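Local coordinates for protein mnemiopsin 1 (Mnemiopsis leidyi, PDB 5VP3) that probably emits light when calcium binds to its EF-hands, as a calcium-regulated photoprotein of a comb jelly, at residues A[1-5]-A[6-10]; A[26-30]-A[31-35]; A[67-70]-A[71-75]; A[84-88]-A[89-93]. All coordinates share one frame; numbering follows the deposited sequence.

Contact 1. Residues A[1-5]-A[6-10]; sequences MPLDE and TNNES
Asp4 and Thr6 meet in an Asx turn laid over a type I beta turn, a compact bend just ahead of helix 9-16. The tight part is polar: two donors converge on one carboxylate oxygen. Asp4 OD1 receives the Thr6 hydroxyl through its syn lone pair, with a short Thr6 OG1 to Asp4 OD1 distance of 2.5 Å, while Thr6 N comes from above the carboxylate plane and lies 2.7 Å from the same Asp4 OD1. The carboxylate can reach forward to Thr6 because Asp4 CG sits between the backbone N and the carbonyl carbon (chi1 63°). Asp4 O closes the beta turn by accepting from Asn7 N at 3.1 Å.

The Asn7 amide then clips the incoming chain at two places. Asn7 OD1 accepts from Asp4 N at 2.9 Å, and Asn7 ND2 donates to Pro2 O at 3.1 Å in an almost straight bond (174°). With each end of the amide committed to a different backbone group, its rotation is fixed.

Although the Asp4–Thr6 knot is tight, it lies at the surface; the loose part is the exposed Glu5 side chain, which points away from the turn and touches Arg15 of helix 9-16. Inward, Leu3 rests on Tyr11 and on Glu103 of helix 101-117, and buried Asn8 lies against Val107. As N-cap, Asn8 OD1 accepts from Tyr11 N and, weakly, from Ser10 N at 2.9 Å.

Contact 2. Residues A[26-30]-A[31-35]; sequences EDVHP and KMLER
His29 O is gripped by two backbone N-H groups of the helix that starts immediately after it. Leu33 N donates to His29 O at 3.0 Å in a sound bond, whereas Met32 N, 2.9 Å from the same His29 O, makes a bent and weak one. One residue on, Pro30 O takes Glu34 N at 2.8 Å, continuing the i to i+4 pattern begun at His29 O. His29 is the N-cap, and Pro30 opens the first turn, a place where the missing proline N-H costs the helix no bond.

Apolar side chains clasp the same turn. Val28, the residue before the N-cap, turns back so that Val28 CG1 lies 3.7 Å from Leu33 CD2, five positions later; this is the hydrophobic staple of a helix N-terminus. Having CG1 opposite the backbone N (chi1 -169°) directs that methyl over the first turn. There Val28 CG1 also meets Met32 CG at 3.9 Å, the Val28 and Met32 side chains crossing at about a right angle. The staple is covered by helix 101-117, since Val28 and Leu33 both lie on Val102, and Val28 also touches Arg106.

Helix 30-43 runs on into the metal-binding loop that begins at Asp44, so the staple marks the start of the entering helix of that EF-hand. Further along the turn, Met32 bends at chi2 and chi3, which carries Met32 CE 4.2 Å above the centre of the Arg35 guanidinium; the guanidinium donates from NH1 to Glu192 O and, weakly, from NH2 to Lys188 O.

Contact 3. Residues A[67-70]-A[71-75]; sequences VNAT and DEQVE
The Gln73 side-chain amide lies under Thr70 and is met by it from one face: Thr70 OG1 sits above the plane, 3.1 Å from Gln73 CD, without bonding to the amide. From the same side Thr70 N donates to Gln73 OE1 at 3.1 Å, well above the carbonyl plane (45° out of it) yet with a fairly straight N-H. At the oxygen end, almost in the amide plane, Ala69 CB comes within 3.8 Å of Gln73 OE1. Beyond Thr70, the Gln73 side chain rests on Asp133 and Val134 of helix 123-135, and a thiocyanate ion, probably from the crystallisation liquor, lies about 3 Å from it.

The second flat group, the Asp71 carboxylate, is linked to the preceding chain by a water: one molecule donates both to Asp71 OD1, 2.8 Å away, and to Ala69 O.

The exchange between Thr70 and Gln73 runs in both directions. Thr70 OG1 accepts from Gln73 N at 3.0 Å, because its hydroxyl stands between the backbone N and the carbonyl carbon (chi1 67°) and so faces the first helical turn. The hydroxyl also bonds a water, and that water donates weakly to Glu72 OE1. Thr70 O meanwhile takes Val74 N as an ordinary helical bond. Under the turn, Ala69 CB touches Val74 CG2 at 3.9 Å, spanning from the residue before the N-cap to the fourth residue after it. Side chain to backbone at Thr70, and side chain back to backbone from Gln73, make a capping box, joined here by a small hydrophobic staple, at the N-terminus of helix 71-87.

Contact 4. Residues A[84-88]-A[89-93]; sequences FFFHK and GVDPV
Phe85, the first residue of 84-88 to engage the loop, does so with both backbone and side chain. Phe85 O accepts from Val90 N at 2.9 Å, while Phe85 CB meets Val90 CG2 at 4.1 Å, this methyl also lying at the edge of the ring. One face of the Phe85 ring is taken by Phe84 CD2, offset toward the rim, and the wider surroundings include Met53 and Ile56 of helix 53-66.

Phe86 follows with a second backbone bond, Gly89 N to Phe86 O at 3.1 Å. With CG opposite the backbone N (chi1 -174°), its ring lies alongside the outgoing chain, edge toward Val90: Val90 O lies in the ring plane, 3.7 Å from Phe86 CD1, and Pro92 CD packs obliquely, 3.8 Å from Phe86 CE1. His87 turns from the loop and rests on Phe108 and Leu123. Lys88, last of the segment, sends NZ inward to Asn105 OD1 and Trp190 O, which satisfy the NZ of this buried lysine.

Beyond the helix, Asp91 OD2 accepts from Val93 N at 3.0 Å in an Asx turn and also serves Asn94 N, in the loop that leads to strand 96-97. The positive phi of Gly89 (103°), with the 6→1 bond from Val90 and the 5→2 bond from Gly89, defines a Schellman motif closing the C-terminus of helix 71-87.

Overall arrangement
The four contacts follow in series along the chain, each at a helix boundary: contacts 1, 2 and 3 open helices 9-16, 30-43 and 71-87, and contact 4 closes the last of these. Contacts 3 and 4 therefore mark the two ends of one helix, with centres 23 Å apart. Contacts 1 and 4 touch: their centres are 11 Å apart, and Ser10 OG probably bonds to His87 O, tying the N-terminal helix to the end of helix 71-87. Contacts 2 and 3 lie on opposite sides of the chain's centre, 36 Å between centres. Such capped ends delimit the helices of a largely helical EF-hand protein, whose loops carry cadmium here and presumably calcium in function.

Contact 1. Residues A[1-5]-A[6-10]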
loop_
_atom_site.group_PDB
_atom_site.type_symbol
_atom_site.label_atom_id
_atom_site.label_comp_id
_atom_site.label_asym_id
_atom_site.label_seq_id
_atom_site.Cartn_x
_atom_site.Cartn_y
_atom_site.Cartn_z
ATOM N N MET A 1 18.292 15.015 -7.569
ATOM C CA MET A 1 17.248 14.632 -8.566
ATOM C C MET A 1 17.003 13.105 -8.626
ATOM O O MET A 1 15.846 12.663 -8.600
ATOM C CB MET A 1 17.621 15.165 -9.963
ATOM C CG MET A 1 16.901 14.467 -11.112
ATOM S SD MET A 1 17.345 15.108 -12.733
ATOM C CE MET A 1 19.027 14.526 -12.895
ATOM N N PRO A 2 18.061 12.297 -8.735
ATOM C CA PRO A 2 17.858 10.847 -8.856
ATOM C C PRO A 2 17.808 10.144 -7.509
ATOM O O PRO A 2 18.527 10.484 -6.566
ATOM C CB PRO A 2 19.084 10.386 -9.656
ATOM C CG PRO A 2 19.967 11.617 -9.811
ATOM C CD PRO A 2 19.485 12.629 -8.849
ATOM N N LEU A 3 16.942 9.134 -7.436
ATOM C CA LEU A 3 16.729 8.408 -6.196
ATOM C C LEU A 3 17.982 7.642 -5.805
ATOM O O LEU A 3 18.605 6.977 -6.628
ATOM C CB LEU A 3 15.561 7.435 -6.345
ATOM C CG LEU A 3 14.234 8.025 -6.802
ATOM C CD1 LEU A 3 13.185 6.948 -6.848
ATOM C CD2 LEU A 3 13.817 9.109 -5.862
ATOM N N ASP A 4 18.321 7.719 -4.525
ATOM C CA ASP A 4 19.443 6.992 -3.963
ATOM C C ASP A 4 19.273 7.021 -2.461
ATOM O O ASP A 4 18.259 7.510 -1.944
ATOM C CB ASP A 4 20.782 7.604 -4.389
ATOM C CG ASP A 4 20.956 9.036 -3.877
ATOM O OD1 ASP A 4 20.352 9.408 -2.831
ATOM O OD2 ASP A 4 21.689 9.792 -4.532
ATOM N N GLU A 5 20.290 6.533 -1.758
ATOM C CA GLU A 5 20.171 6.332 -0.323
ATOM C C GLU A 5 20.011 7.641 0.430
ATOM O O GLU A 5 19.579 7.617 1.590
ATOM C CB GLU A 5 21.380 5.560 0.188
ATOM C CG GLU A 5 22.695 6.217 -0.162
ATOM C CD GLU A 5 23.386 5.549 -1.331
ATOM O OE1 GLU A 5 22.827 5.566 -2.457
ATOM O OE2 GLU A 5 24.489 4.993 -1.109
ATOM N N THR A 6 20.284 8.783 -0.218
ATOM C CA THR A 6 20.173 10.082 0.448
ATOM C C THR A 6 18.762 10.645 0.438
ATOM O O THR A 6 18.465 11.548 1.226
ATOM C CB THR A 6 21.094 11.128 -0.199
ATOM O OG1 THR A 6 20.592 11.520 -1.487
ATOM C CG2 THR A 6 22.493 10.581 -0.345
ATOM N N ASN A 7 17.894 10.156 -0.438
ATOM C CA ASN A 7 16.560 10.722 -0.536
ATOM C C ASN A 7 15.447 9.683 -0.658
ATOM O O ASN A 7 14.301 10.074 -0.903
ATOM C CB ASN A 7 16.526 11.647 -1.732
ATOM C CG ASN A 7 16.987 10.952 -2.986
ATOM O OD1 ASN A 7 16.761 9.746 -3.161
ATOM N ND2 ASN A 7 17.652 11.696 -3.865
ATOM N N ASN A 8 15.742 8.386 -0.500
ATOM C CA ASN A 8 14.760 7.320 -0.633
ATOM C C ASN A 8 15.073 6.217 0.372
ATOM O O ASN A 8 16.152 5.609 0.313
ATOM C CB ASN A 8 14.769 6.765 -2.056
ATOM C CG ASN A 8 13.773 5.602 -2.253
ATOM O OD1 ASN A 8 14.097 4.424 -1.990
ATOM N ND2 ASN A 8 12.584 5.928 -2.743
ATOM N N GLU A 9 14.139 5.940 1.257
ATOM C CA GLU A 9 14.307 4.950 2.305
ATOM C C GLU A 9 14.551 3.554 1.798
ATOM O O GLU A 9 15.191 2.834 2.432
ATOM C CB GLU A 9 13.129 4.907 3.279
ATOM C CG GLU A 9 13.179 5.818 4.475
ATOM C CD GLU A 9 14.388 5.646 5.308
ATOM O OE1 GLU A 9 14.560 4.640 5.969
ATOM O OE2 GLU A 9 15.168 6.540 5.249
ATOM N N SER A 10 14.012 3.177 0.666
ATOM C CA SER A 10 14.230 1.815 0.187
ATOM C C SER A 10 15.648 1.642 -0.363
ATOM O O SER A 10 16.286 0.608 -0.122
ATOM C CB SER A 10 13.183 1.441 -0.867
ATOM O OG SER A 10 11.922 1.115 -0.261
#

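Contact 2. Residues A[26-30]-A[31-35]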
loop_
_atom_site.group_PDB
_atom_site.type_symbol
_atom_site.label_atom_id
_atom_site.label_comp_id
_atom_site.label_asym_id
_atom_site.label_seq_id
_atom_site.Cartn_x
_atom_site.Cartn_y
_atom_site.Cartn_z
ATOM N N GLU A 26 12.985 -0.973 -18.420
ATOM C CA GLU A 26 12.578 -1.964 -19.418
ATOM C C GLU A 26 11.933 -3.178 -18.787
ATOM O O GLU A 26 11.233 -3.919 -19.477
ATOM C CB GLU A 26 13.779 -2.431 -20.253
ATOM C CG GLU A 26 14.433 -1.333 -21.092
ATOM C CD GLU A 26 13.464 -0.705 -22.106
ATOM O OE1 GLU A 26 12.574 -1.443 -22.625
ATOM O OE2 GLU A 26 13.588 0.526 -22.350
ATOM N N ASP A 27 12.169 -3.413 -17.501
ATOM C CA ASP A 27 11.608 -4.580 -16.845
ATOM C C ASP A 27 10.135 -4.422 -16.510
ATOM O O ASP A 27 9.481 -5.421 -16.194
ATOM C CB ASP A 27 12.401 -4.871 -15.563
ATOM C CG ASP A 27 13.742 -5.556 -15.845
ATOM O OD1 ASP A 27 13.728 -6.602 -16.519
ATOM O OD2 ASP A 27 14.800 -5.048 -15.409
ATOM N N VAL A 28 9.601 -3.206 -16.524
ATOM C CA VAL A 28 8.244 -2.969 -16.047
ATOM C C VAL A 28 7.281 -3.157 -17.214
ATOM O O VAL A 28 7.439 -2.528 -18.268
ATOM C CB VAL A 28 8.118 -1.560 -15.432
ATOM C CG1 VAL A 28 6.813 -1.421 -14.697
ATOM C CG2 VAL A 28 9.275 -1.252 -14.494
ATOM N N HIS A 29 6.276 -4.021 -17.022
ATOM C CA HIS A 29 5.307 -4.352 -18.063
ATOM C C HIS A 29 4.277 -3.232 -18.239
ATOM O O HIS A 29 3.975 -2.489 -17.298
ATOM C CB HIS A 29 4.570 -5.649 -17.730
ATOM C CG HIS A 29 5.419 -6.881 -17.816
ATOM N ND1 HIS A 29 4.879 -8.151 -17.804
ATOM C CD2 HIS A 29 6.764 -7.042 -17.909
ATOM C CE1 HIS A 29 5.854 -9.039 -17.889
ATOM N NE2 HIS A 29 7.007 -8.393 -17.952
ATOM N N PRO A 30 3.678 -3.138 -19.420
ATOM C CA PRO A 30 2.778 -2.007 -19.695
ATOM C C PRO A 30 1.604 -1.932 -18.745
ATOM O O PRO A 30 1.232 -0.840 -18.310
ATOM C CB PRO A 30 2.333 -2.271 -21.142
ATOM C CG PRO A 30 2.621 -3.744 -21.370
ATOM C CD PRO A 30 3.848 -4.011 -20.589
ATOM N N LYS A 31 1.020 -3.070 -18.386
ATOM C CA LYS A 31 -0.068 -3.058 -17.423
ATOM C C LYS A 31 0.361 -2.372 -16.131
ATOM O O LYS A 31 -0.403 -1.604 -15.536
ATOM C CB LYS A 31 -0.529 -4.490 -17.132
ATOM C CG LYS A 31 -1.437 -5.111 -18.169
ATOM C CD LYS A 31 -2.893 -4.615 -18.065
ATOM C CE LYS A 31 -3.913 -5.789 -18.107
ATOM N NZ LYS A 31 -3.719 -6.759 -19.244
ATOM N N MET A 32 1.589 -2.627 -15.690
ATOM C CA MET A 32 2.029 -2.098 -14.408
ATOM C C MET A 32 2.331 -0.617 -14.533
ATOM O O MET A 32 2.001 0.164 -13.634
ATOM C CB MET A 32 3.262 -2.880 -13.913
ATOM C CG MET A 32 3.782 -2.424 -12.542
ATOM S SD MET A 32 2.518 -2.608 -11.275
ATOM C CE MET A 32 2.691 -4.353 -10.914
ATOM N N LEU A 33 2.958 -0.208 -15.643
ATOM C CA LEU A 33 3.097 1.219 -15.912
ATOM C C LEU A 33 1.741 1.885 -15.860
ATOM O O LEU A 33 1.568 2.902 -15.194
ATOM C CB LEU A 33 3.755 1.473 -17.269
ATOM C CG LEU A 33 5.216 0.988 -17.316
ATOM C CD1 LEU A 33 5.786 1.067 -18.719
ATOM C CD2 LEU A 33 6.077 1.797 -16.395
ATOM N N GLU A 34 0.752 1.301 -16.544
ATOM C CA GLU A 34 -0.564 1.933 -16.611
ATOM C C GLU A 34 -1.153 2.086 -15.217
ATOM O O GLU A 34 -1.584 3.181 -14.820
ATOM C CB GLU A 34 -1.495 1.116 -17.526
ATOM C CG GLU A 34 -2.926 1.655 -17.552
ATOM C CD GLU A 34 -3.856 0.884 -18.439
ATOM O OE1 GLU A 34 -3.504 -0.247 -18.836
ATOM O OE2 GLU A 34 -4.949 1.438 -18.740
ATOM N N ARG A 35 -1.136 1.000 -14.441
ATOM C CA ARG A 35 -1.701 1.021 -13.095
ATOM C C ARG A 35 -0.926 1.955 -12.182
ATOM O O ARG A 35 -1.532 2.731 -11.431
ATOM C CB ARG A 35 -1.741 -0.401 -12.529
ATOM C CG ARG A 35 -1.739 -0.506 -11.007
ATOM C CD ARG A 35 -1.660 -1.976 -10.581
ATOM N NE ARG A 35 -1.031 -2.167 -9.274
ATOM C CZ ARG A 35 -0.843 -3.360 -8.716
ATOM N NH1 ARG A 35 -1.220 -4.468 -9.360
ATOM N NH2 ARG A 35 -0.284 -3.452 -7.514
#

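Contact 3. Residues A[67-70]-A[71-75]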
loop_
_atom_site.group_PDB
_atom_site.type_symbol
_atom_site.label_atom_id
_atom_site.label_comp_id
_atom_site.label_asym_id
_atom_site.label_seq_id
_atom_site.Cartn_x
_atom_site.Cartn_y
_atom_site.Cartn_z
ATOM N N VAL A 67 -16.264 4.167 9.324
ATOM C CA VAL A 67 -16.381 3.120 10.315
ATOM C C VAL A 67 -16.342 3.803 11.667
ATOM O O VAL A 67 -16.246 5.022 11.745
ATOM C CB VAL A 67 -15.264 2.058 10.197
ATOM C CG1 VAL A 67 -15.244 1.445 8.791
ATOM C CG2 VAL A 67 -13.902 2.648 10.529
ATOM N N ASN A 68 -16.384 3.009 12.735
ATOM C CA ASN A 68 -16.247 3.541 14.091
ATOM C C ASN A 68 -15.151 2.741 14.786
ATOM O O ASN A 68 -15.392 1.907 15.665
ATOM C CB ASN A 68 -17.578 3.512 14.828
ATOM C CG ASN A 68 -18.513 4.605 14.346
ATOM O OD1 ASN A 68 -18.216 5.797 14.491
ATOM N ND2 ASN A 68 -19.631 4.215 13.754
ATOM N N ALA A 69 -13.917 3.031 14.398
ATOM C CA ALA A 69 -12.767 2.302 14.896
ATOM C C ALA A 69 -12.286 2.948 16.173
ATOM O O ALA A 69 -12.570 4.111 16.459
ATOM C CB ALA A 69 -11.652 2.291 13.848
ATOM N N THR A 70 -11.536 2.194 16.947
ATOM C CA THR A 70 -10.998 2.817 18.136
ATOM C C THR A 70 -9.891 3.797 17.784
ATOM O O THR A 70 -9.220 3.687 16.751
ATOM C CB THR A 70 -10.427 1.788 19.097
ATOM O OG1 THR A 70 -9.275 1.180 18.506
ATOM C CG2 THR A 70 -11.505 0.762 19.421
ATOM N N ASP A 71 -9.675 4.738 18.698
ATOM C CA ASP A 71 -8.654 5.754 18.494
ATOM C C ASP A 71 -7.291 5.110 18.286
ATOM O O ASP A 71 -6.510 5.561 17.435
ATOM C CB ASP A 71 -8.627 6.731 19.679
ATOM C CG ASP A 71 -9.950 7.484 19.850
ATOM O OD1 ASP A 71 -10.652 7.705 18.831
ATOM O OD2 ASP A 71 -10.281 7.866 20.999
ATOM N N GLU A 72 -6.993 4.033 19.027
ATOM C CA GLU A 72 -5.700 3.384 18.868
ATOM C C GLU A 72 -5.646 2.588 17.574
ATOM O O GLU A 72 -4.606 2.501 16.935
ATOM C CB GLU A 72 -5.423 2.465 20.049
ATOM C CG GLU A 72 -5.523 3.183 21.378
ATOM C CD GLU A 72 -5.939 2.260 22.513
ATOM O OE1 GLU A 72 -6.907 1.493 22.333
ATOM O OE2 GLU A 72 -5.301 2.292 23.588
ATOM N N GLN A 73 -6.746 1.971 17.173
ATOM C CA GLN A 73 -6.733 1.359 15.853
ATOM C C GLN A 73 -6.413 2.384 14.781
ATOM O O GLN A 73 -5.622 2.121 13.871
ATOM C CB GLN A 73 -8.079 0.740 15.576
ATOM C CG GLN A 73 -8.056 -0.639 16.050
ATOM C CD GLN A 73 -9.378 -1.123 16.422
ATOM O OE1 GLN A 73 -10.446 -0.527 16.076
ATOM N NE2 GLN A 73 -9.345 -2.185 17.221
ATOM N N VAL A 74 -7.017 3.569 14.889
ATOM C CA VAL A 74 -6.858 4.595 13.865
ATOM C C VAL A 74 -5.427 5.073 13.850
ATOM O O VAL A 74 -4.834 5.292 12.779
ATOM C CB VAL A 74 -7.840 5.764 14.110
ATOM C CG1 VAL A 74 -7.535 6.951 13.199
ATOM C CG2 VAL A 74 -9.269 5.338 13.847
ATOM N N GLU A 75 -4.828 5.189 15.040
ATOM C CA GLU A 75 -3.451 5.649 15.135
ATOM C C GLU A 75 -2.489 4.600 14.570
ATOM O O GLU A 75 -1.525 4.942 13.888
ATOM C CB GLU A 75 -3.147 6.005 16.599
ATOM C CG GLU A 75 -1.695 6.285 16.882
ATOM C CD GLU A 75 -1.135 7.554 16.191
ATOM O OE1 GLU A 75 -1.894 8.466 15.711
ATOM O OE2 GLU A 75 0.107 7.627 16.141
HETATM O O HOH W 1 -11.357 6.771 16.293
HETATM O O HOH W 2 -8.390 -0.555 20.085
#

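Contact 4. Residues A[84-88]-A[89-93]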
loop_
_atom_site.group_PDB
_atom_site.type_symbol
_atom_site.label_atom_id
_atom_site.label_comp_id
_atom_site.label_asym_id
_atom_site.label_seq_id
_atom_site.Cartn_x
_atom_site.Cartn_y
_atom_site.Cartn_z
ATOM N N PHE A 84 4.579 3.007 5.349
ATOM C CA PHE A 84 4.478 2.408 4.028
ATOM C C PHE A 84 4.838 3.416 2.951
ATOM O O PHE A 84 5.679 3.139 2.087
ATOM C CB PHE A 84 3.066 1.860 3.808
ATOM C CG PHE A 84 2.924 1.022 2.556
ATOM C CD1 PHE A 84 3.434 -0.254 2.503
ATOM C CD2 PHE A 84 2.244 1.512 1.461
ATOM C CE1 PHE A 84 3.273 -1.027 1.379
ATOM C CE2 PHE A 84 2.070 0.755 0.320
ATOM C CZ PHE A 84 2.586 -0.515 0.263
ATOM N N PHE A 85 4.250 4.609 2.994
ATOM C CA PHE A 85 4.493 5.512 1.874
ATOM C C PHE A 85 5.854 6.188 1.971
ATOM O O PHE A 85 6.488 6.436 0.944
ATOM C CB PHE A 85 3.323 6.500 1.723
ATOM C CG PHE A 85 2.161 5.880 1.007
ATOM C CD1 PHE A 85 2.138 5.855 -0.374
ATOM C CD2 PHE A 85 1.169 5.222 1.706
ATOM C CE1 PHE A 85 1.111 5.243 -1.057
ATOM C CE2 PHE A 85 0.120 4.610 1.032
ATOM C CZ PHE A 85 0.109 4.611 -0.365
ATOM N N PHE A 86 6.375 6.392 3.173
ATOM C CA PHE A 86 7.773 6.797 3.306
ATOM C C PHE A 86 8.696 5.799 2.625
ATOM O O PHE A 86 9.651 6.177 1.932
ATOM C CB PHE A 86 8.123 6.920 4.793
ATOM C CG PHE A 86 9.485 7.473 5.068
ATOM C CD1 PHE A 86 9.952 8.597 4.403
ATOM C CD2 PHE A 86 10.282 6.894 6.056
ATOM C CE1 PHE A 86 11.208 9.114 4.691
ATOM C CE2 PHE A 86 11.521 7.403 6.357
ATOM C CZ PHE A 86 11.998 8.509 5.664
ATOM N N HIS A 87 8.456 4.513 2.830
ATOM C CA HIS A 87 9.318 3.531 2.194
ATOM C C HIS A 87 9.020 3.374 0.705
ATOM O O HIS A 87 9.873 2.852 -0.035
ATOM C CB HIS A 87 9.192 2.206 2.934
ATOM C CG HIS A 87 9.989 2.161 4.194
ATOM N ND1 HIS A 87 11.090 1.346 4.343
ATOM C CD2 HIS A 87 9.870 2.853 5.352
ATOM C CE1 HIS A 87 11.609 1.533 5.547
ATOM N NE2 HIS A 87 10.880 2.433 6.182
ATOM N N LYS A 88 7.842 3.837 0.251
ATOM C CA LYS A 88 7.538 3.979 -1.173
ATOM C C LYS A 88 8.118 5.241 -1.772
ATOM O O LYS A 88 7.850 5.504 -2.935
ATOM C CB LYS A 88 6.023 4.026 -1.423
ATOM C CG LYS A 88 5.260 2.685 -1.298
ATOM C CD LYS A 88 5.194 1.942 -2.589
ATOM C CE LYS A 88 3.858 1.224 -2.743
ATOM N NZ LYS A 88 4.000 0.048 -3.617
ATOM N N GLY A 89 8.862 6.039 -1.013
ATOM C CA GLY A 89 9.549 7.203 -1.551
ATOM C C GLY A 89 8.904 8.540 -1.267
ATOM O O GLY A 89 9.460 9.564 -1.673
ATOM N N VAL A 90 7.762 8.576 -0.580
ATOM C CA VAL A 90 7.109 9.846 -0.280
ATOM C C VAL A 90 7.807 10.473 0.909
ATOM O O VAL A 90 7.490 10.180 2.067
ATOM C CB VAL A 90 5.606 9.678 -0.014
ATOM C CG1 VAL A 90 4.924 11.036 0.127
ATOM C CG2 VAL A 90 4.979 8.919 -1.160
ATOM N N ASP A 91 8.792 11.305 0.627
ATOM C CA ASP A 91 9.434 12.082 1.678
ATOM C C ASP A 91 8.417 12.977 2.382
ATOM O O ASP A 91 7.622 13.647 1.714
ATOM C CB ASP A 91 10.539 12.936 1.079
ATOM C CG ASP A 91 11.459 13.453 2.127
ATOM O OD1 ASP A 91 12.266 12.632 2.606
ATOM O OD2 ASP A 91 11.322 14.645 2.499
ATOM N N PRO A 92 8.402 13.028 3.716
ATOM C CA PRO A 92 7.369 13.851 4.389
ATOM C C PRO A 92 7.569 15.332 4.171
ATOM O O PRO A 92 6.643 16.119 4.427
ATOM C CB PRO A 92 7.504 13.475 5.880
ATOM C CG PRO A 92 8.941 12.976 6.027
ATOM C CD PRO A 92 9.347 12.403 4.654
ATOM N N VAL A 93 8.747 15.731 3.717
ATOM C CA VAL A 93 9.043 17.128 3.398
ATOM C C VAL A 93 9.005 17.395 1.892
ATOM O O VAL A 93 8.427 18.377 1.441
ATOM C CB VAL A 93 10.419 17.512 3.982
ATOM C CG1 VAL A 93 10.864 18.847 3.416
ATOM C CG2 VAL A 93 10.361 17.557 5.547
#